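Local coordinates for homospermidine synthase (Legionella pneumophila subsp. pneumophila str. Philadelphia 1, PDB 2PH5), which binds NAD and probably catalyses the NAD-dependent synthesis of the polyamine homospermidine, at residues F36-P40 against S41-I45; K335-W339 against K340-K344; S402-I405 against W406-H410. One frame throughout, in Å; residues are numbered along the deposited sequence.

Contact 1. Residues F36-P40 against S41-I45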
loop_
_atom_site.group_PDB
_atom_site.type_symbol
_atom_site.label_atom_id
_atom_site.label_comp_id
_atom_site.label_asym_id
_atom_site.label_seq_id
_atom_site.Cartn_x
_atom_site.Cartn_y
_atom_site.Cartn_z
ATOM N N PHE A 36 39.315 -3.975 -12.123
ATOM C CA PHE A 36 40.692 -3.678 -11.756
ATOM C C PHE A 36 41.548 -4.915 -11.575
ATOM O O PHE A 36 41.126 -5.890 -10.954
ATOM C CB PHE A 36 40.717 -2.836 -10.479
ATOM C CG PHE A 36 40.177 -1.454 -10.666
ATOM C CD1 PHE A 36 40.989 -0.437 -11.145
ATOM C CD2 PHE A 36 38.841 -1.179 -10.409
ATOM C CE1 PHE A 36 40.474 0.842 -11.365
ATOM C CE2 PHE A 36 38.317 0.096 -10.628
ATOM C CZ PHE A 36 39.133 1.106 -11.106
ATOM N N ASP A 37 42.750 -4.873 -12.144
ATOM C CA ASP A 37 43.697 -5.978 -12.034
ATOM C C ASP A 37 44.475 -5.716 -10.757
ATOM O O ASP A 37 45.700 -5.584 -10.754
ATOM C CB ASP A 37 44.643 -5.996 -13.236
ATOM C CG ASP A 37 45.687 -7.086 -13.131
ATOM O OD1 ASP A 37 45.323 -8.218 -12.745
ATOM O OD2 ASP A 37 46.864 -6.808 -13.435
ATOM N N ILE A 38 43.725 -5.643 -9.670
ATOM C CA ILE A 38 44.265 -5.350 -8.366
ATOM C C ILE A 38 44.291 -6.589 -7.479
ATOM O O ILE A 38 43.586 -7.572 -7.735
ATOM C CB ILE A 38 43.417 -4.230 -7.720
ATOM C CG1 ILE A 38 44.175 -3.584 -6.573
ATOM C CG2 ILE A 38 42.089 -4.780 -7.238
ATOM C CD1 ILE A 38 43.490 -2.341 -6.030
ATOM N N LYS A 39 45.128 -6.543 -6.449
ATOM C CA LYS A 39 45.241 -7.652 -5.514
ATOM C C LYS A 39 44.333 -7.344 -4.338
ATOM O O LYS A 39 44.085 -6.179 -4.021
ATOM C CB LYS A 39 46.676 -7.793 -4.990
ATOM C CG LYS A 39 47.779 -7.469 -5.991
ATOM C CD LYS A 39 49.166 -7.649 -5.362
ATOM C CE LYS A 39 50.281 -7.053 -6.230
ATOM N NZ LYS A 39 50.249 -5.558 -6.305
ATOM N N PRO A 40 43.821 -8.384 -3.672
ATOM C CA PRO A 40 42.948 -8.145 -2.525
ATOM C C PRO A 40 43.694 -7.373 -1.435
ATOM O O PRO A 40 43.089 -6.606 -0.700
ATOM C CB PRO A 40 42.557 -9.558 -2.094
ATOM C CG PRO A 40 43.723 -10.388 -2.534
ATOM C CD PRO A 40 43.999 -9.826 -3.901
ATOM N N SER A 41 45.008 -7.565 -1.341
ATOM C CA SER A 41 45.793 -6.857 -0.331
ATOM C C SER A 41 45.747 -5.346 -0.580
ATOM O O SER A 41 46.034 -4.552 0.308
ATOM C CB SER A 41 47.248 -7.337 -0.334
ATOM O OG SER A 41 47.904 -7.011 -1.547
ATOM N N GLN A 42 45.382 -4.951 -1.793
ATOM C CA GLN A 42 45.295 -3.539 -2.126
ATOM C C GLN A 42 43.947 -2.949 -1.734
ATOM O O GLN A 42 43.607 -1.829 -2.119
ATOM C CB GLN A 42 45.526 -3.334 -3.617
ATOM C CG GLN A 42 46.978 -3.437 -4.031
ATOM C CD GLN A 42 47.145 -3.384 -5.527
ATOM O OE1 GLN A 42 46.945 -4.382 -6.223
ATOM N NE2 GLN A 42 47.495 -2.214 -6.038
ATOM N N VAL A 43 43.172 -3.709 -0.973
ATOM C CA VAL A 43 41.870 -3.242 -0.532
ATOM C C VAL A 43 41.764 -3.400 0.981
ATOM O O VAL A 43 42.259 -4.368 1.547
ATOM C CB VAL A 43 40.744 -4.039 -1.228
ATOM C CG1 VAL A 43 39.397 -3.386 -0.961
ATOM C CG2 VAL A 43 41.018 -4.110 -2.725
ATOM N N THR A 44 41.139 -2.428 1.629
ATOM C CA THR A 44 40.952 -2.436 3.079
ATOM C C THR A 44 39.564 -1.847 3.371
ATOM O O THR A 44 39.146 -0.888 2.721
ATOM C CB THR A 44 42.070 -1.610 3.792
ATOM O OG1 THR A 44 41.689 -1.351 5.146
ATOM C CG2 THR A 44 42.314 -0.295 3.075
ATOM N N ILE A 45 38.855 -2.446 4.329
ATOM C CA ILE A 45 37.503 -2.026 4.710
ATOM C C ILE A 45 37.403 -1.657 6.188
ATOM O O ILE A 45 37.855 -2.409 7.048
ATOM C CB ILE A 45 36.479 -3.155 4.487
ATOM C CG1 ILE A 45 36.452 -3.561 3.017
ATOM C CG2 ILE A 45 35.097 -2.723 4.974
ATOM C CD1 ILE A 45 35.621 -4.799 2.774
#
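Gln42 folds back over Ile38 and Lys39 because its CG stands anti to the carbonyl carbon (chi1 -77°) and the chain then runs extended to the amide. Ile38 meets it with CG1 anti to the backbone N (chi1 -162°), a rotamer that lays the ethyl arm against the glutamine: CD1 lies 3.3 Å from Gln42 CB, and CG1 is 3.2 Å from Gln42 CD. The amide oxygen then takes a nearly straight hydrogen bond from the main chain, Lys39 N to Gln42 OE1 at 2.8 Å and 170°, with the donor somewhat tilted from the carbonyl plane. Next to the glutamine, two successive i to i+3 bonds define a short 3-10 turn at Pro40 and Ser41: Gln42 N to Lys39 O at 2.9 Å, and Val43 N to Pro40 O, also 2.9 Å. The turn joins helix 23-35 to strand 43-47 of the Rossmann-type NAD-binding domain. The other end of the Gln42 amide is also engaged, NE2 donating to Asn14 O and Phe12 O of the segment leading into strand 16-19. Lys39 NZ comes to 3.5 Å from Gln42 OE1, where its positive charge would probably polarise the carbonyl. With both ends bonded, the amide's orientation is fixed, and it couples the turn to the segment that holds Phe12 and Asn14.

Contact 2. Residues K335-W339 against K340-K344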
loop_
_atom_site.group_PDB
_atom_site.type_symbol
_atom_site.label_atom_id
_atom_site.label_comp_id
_atom_site.label_asym_id
_atom_site.label_seq_id
_atom_site.Cartn_x
_atom_site.Cartn_y
_atom_site.Cartn_z
ATOM N N LYS A 335 3.136 4.383 8.204
ATOM C CA LYS A 335 2.099 5.382 8.442
ATOM C C LYS A 335 1.116 4.817 9.457
ATOM O O LYS A 335 0.654 5.530 10.348
ATOM C CB LYS A 335 1.344 5.707 7.147
ATOM C CG LYS A 335 2.186 6.336 6.064
ATOM C CD LYS A 335 1.415 6.437 4.767
ATOM C CE LYS A 335 2.266 7.128 3.720
ATOM N NZ LYS A 335 1.605 7.247 2.386
ATOM N N SER A 336 0.797 3.534 9.299
ATOM C CA SER A 336 -0.118 2.832 10.193
ATOM C C SER A 336 0.389 2.898 11.637
ATOM O O SER A 336 -0.401 2.908 12.579
ATOM C CB SER A 336 -0.255 1.370 9.753
ATOM O OG SER A 336 -1.086 0.629 10.630
ATOM N N ASN A 337 1.711 2.942 11.801
ATOM C CA ASN A 337 2.322 3.024 13.123
ATOM C C ASN A 337 2.588 4.475 13.489
ATOM O O ASN A 337 3.539 4.775 14.216
ATOM C CB ASN A 337 3.659 2.280 13.180
ATOM C CG ASN A 337 3.537 0.814 12.854
ATOM O OD1 ASN A 337 2.571 0.148 13.232
ATOM N ND2 ASN A 337 4.540 0.288 12.161
ATOM N N GLU A 338 1.764 5.378 12.970
ATOM C CA GLU A 338 1.919 6.797 13.263
ATOM C C GLU A 338 3.344 7.331 12.994
ATOM O O GLU A 338 3.896 8.085 13.798
ATOM C CB GLU A 338 1.523 7.046 14.723
ATOM C CG GLU A 338 0.287 7.929 14.911
ATOM C CD GLU A 338 -1.028 7.275 14.495
ATOM O OE1 GLU A 338 -1.923 8.020 14.058
ATOM O OE2 GLU A 338 -1.185 6.045 14.619
ATOM N N TRP A 339 3.931 6.932 11.861
ATOM C CA TRP A 339 5.280 7.358 11.456
ATOM C C TRP A 339 6.412 6.803 12.323
ATOM O O TRP A 339 7.566 7.217 12.198
ATOM C CB TRP A 339 5.368 8.890 11.412
ATOM C CG TRP A 339 4.466 9.506 10.383
ATOM C CD1 TRP A 339 3.416 10.346 10.611
ATOM C CD2 TRP A 339 4.510 9.297 8.967
ATOM N NE1 TRP A 339 2.800 10.669 9.428
ATOM C CE2 TRP A 339 3.449 10.040 8.401
ATOM C CE3 TRP A 339 5.341 8.553 8.122
ATOM C CZ2 TRP A 339 3.196 10.062 7.024
ATOM C CZ3 TRP A 339 5.089 8.573 6.748
ATOM C CH2 TRP A 339 4.025 9.324 6.216
ATOM N N LYS A 340 6.065 5.869 13.204
ATOM C CA LYS A 340 7.027 5.212 14.081
ATOM C C LYS A 340 7.642 4.082 13.264
ATOM O O LYS A 340 6.957 3.115 12.928
ATOM C CB LYS A 340 6.322 4.577 15.280
ATOM C CG LYS A 340 6.632 5.167 16.630
ATOM C CD LYS A 340 5.859 6.452 16.848
ATOM C CE LYS A 340 5.489 6.600 18.323
ATOM N NZ LYS A 340 6.672 6.384 19.208
ATOM N N PRO A 341 8.935 4.182 12.940
ATOM C CA PRO A 341 9.580 3.126 12.157
ATOM C C PRO A 341 9.570 1.767 12.854
ATOM O O PRO A 341 9.715 1.678 14.075
ATOM C CB PRO A 341 10.991 3.674 11.931
ATOM C CG PRO A 341 11.203 4.582 13.104
ATOM C CD PRO A 341 9.876 5.276 13.229
ATOM N N GLN A 342 9.373 0.718 12.060
ATOM C CA GLN A 342 9.339 -0.653 12.560
ATOM C C GLN A 342 10.613 -0.926 13.350
ATOM O O GLN A 342 11.670 -0.381 13.040
ATOM C CB GLN A 342 9.256 -1.645 11.392
ATOM C CG GLN A 342 7.953 -1.652 10.597
ATOM C CD GLN A 342 7.977 -0.761 9.362
ATOM O OE1 GLN A 342 7.356 -1.082 8.346
ATOM N NE2 GLN A 342 8.681 0.365 9.447
ATOM N N ASN A 343 10.519 -1.775 14.366
ATOM C CA ASN A 343 11.690 -2.092 15.173
ATOM C C ASN A 343 12.675 -2.993 14.425
ATOM O O ASN A 343 13.781 -3.253 14.909
ATOM C CB ASN A 343 11.267 -2.754 16.491
ATOM C CG ASN A 343 10.449 -1.823 17.371
ATOM O OD1 ASN A 343 10.740 -0.625 17.465
ATOM N ND2 ASN A 343 9.430 -2.368 18.032
ATOM N N LYS A 344 12.288 -3.449 13.237
ATOM C CA LYS A 344 13.152 -4.329 12.460
ATOM C C LYS A 344 13.277 -3.896 10.995
ATOM O O LYS A 344 12.310 -3.441 10.394
ATOM C CB LYS A 344 12.606 -5.754 12.547
ATOM C CG LYS A 344 13.660 -6.816 12.628
ATOM C CD LYS A 344 14.444 -6.877 11.330
ATOM C CE LYS A 344 15.874 -7.360 11.566
ATOM N NZ LYS A 344 16.673 -6.351 12.333
#
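A Schellman motif ends helix 325-336 here, and a type I' beta turn from Asn337 to Lys340 overlaps it and leads the chain away. The evidence is in the backbone: Glu338 and Trp339 both have positive phi (53° and 69°), Trp339 N returns to Leu334 O, and Glu338 N makes a weak bond to Lys335 O. The turn closes through Lys340 N to Asn337 O, 2.9 Å long with an angle of 153° at the hydrogen, the donor standing well above the carbonyl plane. Around that bond Asn337 and Lys340 pack side by side. Lys340 CB comes up to the outer end of the same carbonyl, 3.0 Å from Asn337 O, while Asn337 CB comes within 3.4 Å of Lys340 O and the two CB atoms are 4.1 Å apart. With CG of Trp339 anti to the carbonyl carbon, the indole heads back to Leu334 and to Leu453 of the second subunit. Glu338 likewise directs its carboxylate out of the turn, forming a salt bridge with Arg277 and a hydrogen bond with His287, both of the second subunit. The helix end therefore belongs to the dimer interface. Past the turn, Pro341 CD lies 3.2 Å from Trp339 O, against the Trp339-Lys340 peptide.

Contact 3. Residues S402-I405 against W406-H410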
loop_
_atom_site.group_PDB
_atom_site.type_symbol
_atom_site.label_atom_id
_atom_site.label_comp_id
_atom_site.label_asym_id
_atom_site.label_seq_id
_atom_site.Cartn_x
_atom_site.Cartn_y
_atom_site.Cartn_z
ATOM N N SER A 402 32.010 3.381 -12.220
ATOM C CA SER A 402 32.293 4.222 -13.384
ATOM C C SER A 402 32.908 5.526 -12.893
ATOM O O SER A 402 33.911 5.991 -13.430
ATOM C CB SER A 402 31.017 4.549 -14.167
ATOM O OG SER A 402 30.321 3.386 -14.561
ATOM N N GLY A 403 32.286 6.115 -11.876
ATOM C CA GLY A 403 32.788 7.352 -11.311
ATOM C C GLY A 403 34.192 7.181 -10.760
ATOM O O GLY A 403 35.028 8.078 -10.885
ATOM N N ILE A 404 34.452 6.027 -10.147
ATOM C CA ILE A 404 35.769 5.741 -9.586
ATOM C C ILE A 404 36.802 5.717 -10.714
ATOM O O ILE A 404 37.883 6.285 -10.585
ATOM C CB ILE A 404 35.787 4.367 -8.825
ATOM C CG1 ILE A 404 34.926 4.460 -7.557
ATOM C CG2 ILE A 404 37.221 3.972 -8.463
ATOM C CD1 ILE A 404 34.820 3.157 -6.757
ATOM N N ILE A 405 36.470 5.071 -11.824
ATOM C CA ILE A 405 37.397 5.011 -12.945
ATOM C C ILE A 405 37.643 6.403 -13.515
ATOM O O ILE A 405 38.748 6.714 -13.952
ATOM C CB ILE A 405 36.863 4.119 -14.078
ATOM C CG1 ILE A 405 36.631 2.701 -13.555
ATOM C CG2 ILE A 405 37.863 4.099 -15.240
ATOM C CD1 ILE A 405 35.818 1.843 -14.495
ATOM N N TRP A 406 36.606 7.236 -13.507
ATOM C CA TRP A 406 36.715 8.590 -14.035
ATOM C C TRP A 406 37.691 9.410 -13.208
ATOM O O TRP A 406 38.556 10.097 -13.747
ATOM C CB TRP A 406 35.349 9.288 -14.029
ATOM C CG TRP A 406 35.382 10.653 -14.664
ATOM C CD1 TRP A 406 35.308 10.943 -16.004
ATOM C CD2 TRP A 406 35.557 11.909 -13.995
ATOM N NE1 TRP A 406 35.428 12.297 -16.202
ATOM C CE2 TRP A 406 35.584 12.913 -14.990
ATOM C CE3 TRP A 406 35.696 12.283 -12.654
ATOM C CZ2 TRP A 406 35.744 14.270 -14.684
ATOM C CZ3 TRP A 406 35.858 13.640 -12.349
ATOM C CH2 TRP A 406 35.880 14.612 -13.360
ATOM N N ALA A 407 37.544 9.332 -11.893
ATOM C CA ALA A 407 38.396 10.084 -10.991
ATOM C C ALA A 407 39.866 9.689 -11.114
ATOM O O ALA A 407 40.743 10.546 -11.044
ATOM C CB ALA A 407 37.913 9.907 -9.552
ATOM N N ILE A 408 40.141 8.404 -11.302
ATOM C CA ILE A 408 41.522 7.954 -11.429
ATOM C C ILE A 408 42.254 8.628 -12.597
ATOM O O ILE A 408 43.413 9.009 -12.463
ATOM C CB ILE A 408 41.598 6.415 -11.587
ATOM C CG1 ILE A 408 41.123 5.754 -10.292
ATOM C CG2 ILE A 408 43.023 5.981 -11.927
ATOM C CD1 ILE A 408 41.038 4.253 -10.360
ATOM N N GLU A 409 41.595 8.786 -13.738
ATOM C CA GLU A 409 42.268 9.422 -14.854
ATOM C C GLU A 409 42.061 10.942 -14.870
ATOM O O GLU A 409 42.438 11.628 -15.822
ATOM C CB GLU A 409 41.831 8.793 -16.179
ATOM C CG GLU A 409 40.374 8.958 -16.521
ATOM C CD GLU A 409 40.063 8.474 -17.928
ATOM O OE1 GLU A 409 40.166 7.249 -18.174
ATOM O OE2 GLU A 409 39.720 9.319 -18.785
ATOM N N HIS A 410 41.460 11.453 -13.799
ATOM C CA HIS A 410 41.209 12.877 -13.607
ATOM C C HIS A 410 41.339 13.109 -12.101
ATOM O O HIS A 410 40.419 13.598 -11.462
ATOM C CB HIS A 410 39.795 13.254 -14.052
ATOM C CG HIS A 410 39.499 12.937 -15.483
ATOM N ND1 HIS A 410 38.754 11.843 -15.868
ATOM C CD2 HIS A 410 39.846 13.576 -16.625
ATOM C CE1 HIS A 410 38.653 11.823 -17.185
ATOM N NE2 HIS A 410 39.306 12.864 -17.669
#
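Ile404 and Ile408 meet one helical turn apart on the close-packed side of the C-terminal end of helix 391-408. Ile408 CG1 lies 3.3 Å from Ile404 O, and CD1 goes on to reach Ile404 CG2 at 4.3 Å, so the methyl contact is looser than the one with the carbonyl. Three i to i+4 bonds carry the backbone: Trp406 N to Ser402 O, Ala407 N to Gly403 O and Ile408 N to Ile404 O, the last 3.2 Å long. Trp406 CB packs 3.4 Å from Gly403 O. With CG anti to the backbone N (chi1 -176°), the indole projects outward from the helix, and His410 reaches back to lie over the rim of one face: ND1 stands 3.3 Å above the indole plane. The same ND1 donates to Trp406 O at 2.8 Å and 148°, a side-chain hydrogen bond that occupies this carbonyl where the helix finishes. The solvent side is slacker. Exposed Glu409, the first residue to depart from helical angles, brings just its CG to 3.8 Å from Ile405 O, which takes a weak hydrogen bond from Tyr425 OH. Helix 423-430 receives Ser402, Ile405 and Trp406, with Tyr425 edge-to-face against the indole, whereas Ile404, Ala407 and Ile408 pack on Phe86 of strand 86-89.

The three contacts follow one another in series, none nesting in or crossing another. Contact 1 closes the connection between helix 23-35 and strand 43-47, the strand lying between 16-19 and 62-65 in the parallel sheet. Contact 2 turns the chain out of helix 325-336 toward strand 344-347, beside the second subunit. Contact 3 terminates helix 391-408 ahead of strand 415-416, at the far edge of that parallel sheet. Contacts 1 and 3 meet: Phe36 CE1 is 3.6 Å from Ile408 CD1, and Phe36 CZ is 3.8 Å from Ile405 CG1, tying the nucleotide-binding domain to the later helix. Contact 2 stands apart, its centre about 41 Å from that of contact 1 and 40 Å from that of contact 3.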